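Long-range contact in hydrogenase expression/formation protein HypE (Desulfovibrio vulgaris subsp. vulgaris, PDB 2Z1U), which binds ATP and magnesium and probably acts in the maturation of hydrogenases: residues Val82-Ala87 and Leu218-Arg223. Residues are numbered along the deposited sequence; the frame is centred on the assembly and turned at random.
Sequences VSMLGA and LRDPTR. With MG (magnesium ion), chain C; ATP (adenosine-5'-triphosphate), chain D.
Met84 O and Leu218 O are bridged by one water, which donates to each at 2.8 Å and so ties the Ser83-Gly86 turn to strand 217-219. Leu218 lays its CB against the same carbonyl, 3.5 Å from Met84 O, and its CD1 reaches on to Ser83 O. The turn is of type I, closed by Gly86 N donating to Ser83 O. Met84 is bent at chi2 and chi3 (-57° and 88°), which brings SD alongside the strand backbone, 3.5 Å from Arg219 C. Asp220 N is buried there with no polar partner. This contact joins the N-terminal and C-terminal AIR synthase-related (PurM-like) domains and leads into the ATP site. Met84 CG lies 3.9 Å from Asp220 OD1, the oxygen that binds magnesium at 1.9 Å. ATP O2B binds the same ion, as do Asp81 of the same chain and Asp41 of the second subunit, so the ion is shared between two chains. Past the inverse gamma turn at Pro221, Thr222 OG1, placed between backbone N and carbonyl carbon (chi1 55°), donates to ATP O3G at 2.6 Å. Arg223 NH1 donates to ATP O1G at 2.9 Å, while NH2 hydrogen-bonds to Thr130 O of the second subunit.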
loop_
_atom_site.group_PDB
_atom_site.type_symbol
_atom_site.label_atom_id
_atom_site.label_comp_id
_atom_site.label_asym_id
_atom_site.label_seq_id
_atom_site.Cartn_x
_atom_site.Cartn_y
_atom_site.Cartn_z
ATOM N N VAL A 82 -1.009 -4.226 -12.225
ATOM C CA VAL A 82 -1.292 -3.019 -13.012
ATOM C C VAL A 82 -1.373 -3.346 -14.514
ATOM O O VAL A 82 -2.294 -2.886 -15.204
ATOM C CB VAL A 82 -0.258 -1.915 -12.746
ATOM C CG1 VAL A 82 -0.425 -0.754 -13.757
ATOM C CG2 VAL A 82 -0.376 -1.399 -11.289
ATOM N N SER A 83 -0.422 -4.146 -15.003
ATOM C CA SER A 83 -0.389 -4.595 -16.411
ATOM C C SER A 83 -1.635 -5.351 -16.863
ATOM O O SER A 83 -2.031 -5.253 -18.035
ATOM C CB SER A 83 0.861 -5.445 -16.709
ATOM O OG SER A 83 2.068 -4.695 -16.506
ATOM N N MET A 84 -2.249 -6.105 -15.945
ATOM C CA MET A 84 -3.448 -6.906 -16.283
ATOM C C MET A 84 -4.627 -6.072 -16.787
ATOM O O MET A 84 -5.489 -6.590 -17.479
ATOM C CB MET A 84 -3.886 -7.782 -15.099
ATOM C CG MET A 84 -2.844 -8.777 -14.581
ATOM S SD MET A 84 -2.199 -9.944 -15.812
ATOM C CE MET A 84 -0.805 -9.051 -16.531
ATOM N N LEU A 85 -4.669 -4.788 -16.431
ATOM C CA LEU A 85 -5.684 -3.886 -16.969
ATOM C C LEU A 85 -5.238 -3.212 -18.269
ATOM O O LEU A 85 -5.782 -2.175 -18.650
ATOM C CB LEU A 85 -6.059 -2.825 -15.934
ATOM C CG LEU A 85 -7.559 -2.644 -15.682
ATOM C CD1 LEU A 85 -8.141 -3.886 -14.987
ATOM C CD2 LEU A 85 -7.822 -1.383 -14.856
ATOM N N GLY A 86 -4.256 -3.797 -18.956
ATOM C CA GLY A 86 -3.814 -3.271 -20.244
ATOM C C GLY A 86 -3.185 -1.906 -20.071
ATOM O O GLY A 86 -3.345 -1.029 -20.923
ATOM N N ALA A 87 -2.470 -1.731 -18.958
ATOM C CA ALA A 87 -1.838 -0.465 -18.617
ATOM C C ALA A 87 -0.318 -0.569 -18.569
ATOM O O ALA A 87 0.239 -1.658 -18.421
ATOM C CB ALA A 87 -2.377 0.058 -17.288
ATOM N N LEU A 218 -6.779 -10.323 -19.219
ATOM C CA LEU A 218 -5.460 -10.671 -18.711
ATOM C C LEU A 218 -5.609 -10.896 -17.216
ATOM O O LEU A 218 -6.299 -10.129 -16.538
ATOM C CB LEU A 218 -4.443 -9.534 -18.959
ATOM C CG LEU A 218 -4.109 -9.097 -20.392
ATOM C CD1 LEU A 218 -3.330 -7.757 -20.400
ATOM C CD2 LEU A 218 -3.344 -10.173 -21.172
ATOM N N ARG A 219 -4.991 -11.954 -16.702
ATOM C CA ARG A 219 -4.938 -12.159 -15.248
ATOM C C ARG A 219 -3.713 -12.997 -14.896
ATOM O O ARG A 219 -3.317 -13.878 -15.663
ATOM C CB ARG A 219 -6.232 -12.811 -14.705
ATOM C CG ARG A 219 -6.274 -12.879 -13.168
ATOM C CD ARG A 219 -7.667 -12.775 -12.634
ATOM N NE ARG A 219 -8.306 -11.489 -12.935
ATOM C CZ ARG A 219 -9.614 -11.270 -12.790
ATOM N NH1 ARG A 219 -10.397 -12.240 -12.325
ATOM N NH2 ARG A 219 -10.145 -10.088 -13.084
ATOM N N ASP A 220 -3.153 -12.754 -13.713
ATOM C CA ASP A 220 -1.993 -13.509 -13.253
ATOM C C ASP A 220 -2.452 -14.593 -12.270
ATOM O O ASP A 220 -3.082 -14.293 -11.255
ATOM C CB ASP A 220 -0.961 -12.561 -12.617
ATOM C CG ASP A 220 -1.559 -11.700 -11.561
ATOM O OD1 ASP A 220 -2.768 -11.377 -11.636
ATOM O OD2 ASP A 220 -0.840 -11.362 -10.618
ATOM N N PRO A 221 -2.200 -15.877 -12.603
ATOM C CA PRO A 221 -2.644 -16.964 -11.698
ATOM C C PRO A 221 -1.763 -17.102 -10.461
ATOM O O PRO A 221 -0.884 -17.983 -10.401
ATOM C CB PRO A 221 -2.578 -18.217 -12.581
ATOM C CG PRO A 221 -1.483 -17.892 -13.604
ATOM C CD PRO A 221 -1.521 -16.385 -13.810
ATOM N N THR A 222 -2.011 -16.224 -9.489
ATOM C CA THR A 222 -1.277 -16.197 -8.238
ATOM C C THR A 222 -1.979 -17.125 -7.242
ATOM O O THR A 222 -2.014 -18.318 -7.477
ATOM C CB THR A 222 -1.060 -14.738 -7.704
ATOM O OG1 THR A 222 -2.316 -14.051 -7.587
ATOM C CG2 THR A 222 -0.174 -13.965 -8.638
ATOM N N ARG A 223 -2.535 -16.606 -6.144
ATOM C CA ARG A 223 -3.143 -17.489 -5.140
ATOM C C ARG A 223 -4.300 -18.237 -5.743
ATOM O O ARG A 223 -5.135 -17.647 -6.420
ATOM C CB ARG A 223 -3.615 -16.727 -3.908
ATOM C CG ARG A 223 -2.485 -16.275 -3.029
ATOM C CD ARG A 223 -2.727 -14.809 -2.667
ATOM N NE ARG A 223 -3.511 -14.749 -1.474
ATOM C CZ ARG A 223 -4.266 -13.730 -1.071
ATOM N NH1 ARG A 223 -4.419 -12.620 -1.779
ATOM N NH2 ARG A 223 -4.911 -13.870 0.064
HETATM MG MG MG C . -3.567 -10.549 -10.139
HETATM P PG ATP D . -3.245 -12.134 -5.234
HETATM O O1G ATP D . -3.364 -11.170 -4.039
HETATM O O2G ATP D . -3.657 -13.527 -4.869
HETATM O O3G ATP D . -1.916 -12.061 -5.972
HETATM P PB ATP D . -4.775 -10.362 -6.967
HETATM O O1B ATP D . -4.008 -9.296 -6.158
HETATM O O2B ATP D . -4.715 -10.290 -8.462
HETATM O O3B ATP D . -4.344 -11.782 -6.362
HETATM P PA ATP D . -6.917 -10.339 -5.089
HETATM O O1A ATP D . -7.352 -11.790 -4.901
HETATM O O2A ATP D . -5.963 -9.877 -4.023
HETATM O O3A ATP D . -6.333 -10.174 -6.610
HETATM O "O5'" ATP D . -8.146 -9.369 -5.227
HETATM C "C5'" ATP D . -9.342 -9.742 -5.926
HETATM C "C4'" ATP D . -10.216 -8.508 -5.992
HETATM O "O4'" ATP D . -10.648 -8.232 -4.644
HETATM C "C3'" ATP D . -9.463 -7.278 -6.471
HETATM O "O3'" ATP D . -10.355 -6.499 -7.293
HETATM C "C2'" ATP D . -9.142 -6.492 -5.195
HETATM O "O2'" ATP D . -9.146 -5.089 -5.467
HETATM C "C1'" ATP D . -10.291 -6.892 -4.249
HETATM N N9 ATP D . -9.896 -6.931 -2.816
HETATM C C8 ATP D . -9.167 -7.870 -2.194
HETATM N N7 ATP D . -9.031 -7.571 -0.881
HETATM C C5 ATP D . -9.659 -6.395 -0.697
HETATM C C6 ATP D . -9.896 -5.489 0.452
HETATM N N6 ATP D . -9.381 -5.799 1.662
HETATM N N1 ATP D . -10.606 -4.387 0.234
HETATM C C2 ATP D . -11.120 -4.040 -0.962
HETATM N N3 ATP D . -10.947 -4.836 -2.044
HETATM C C4 ATP D . -10.241 -5.992 -1.949
HETATM O O HOH W 1 -7.949 -7.958 -17.097
HETATM O O HOH W 2 -4.696 -12.734 -9.669
#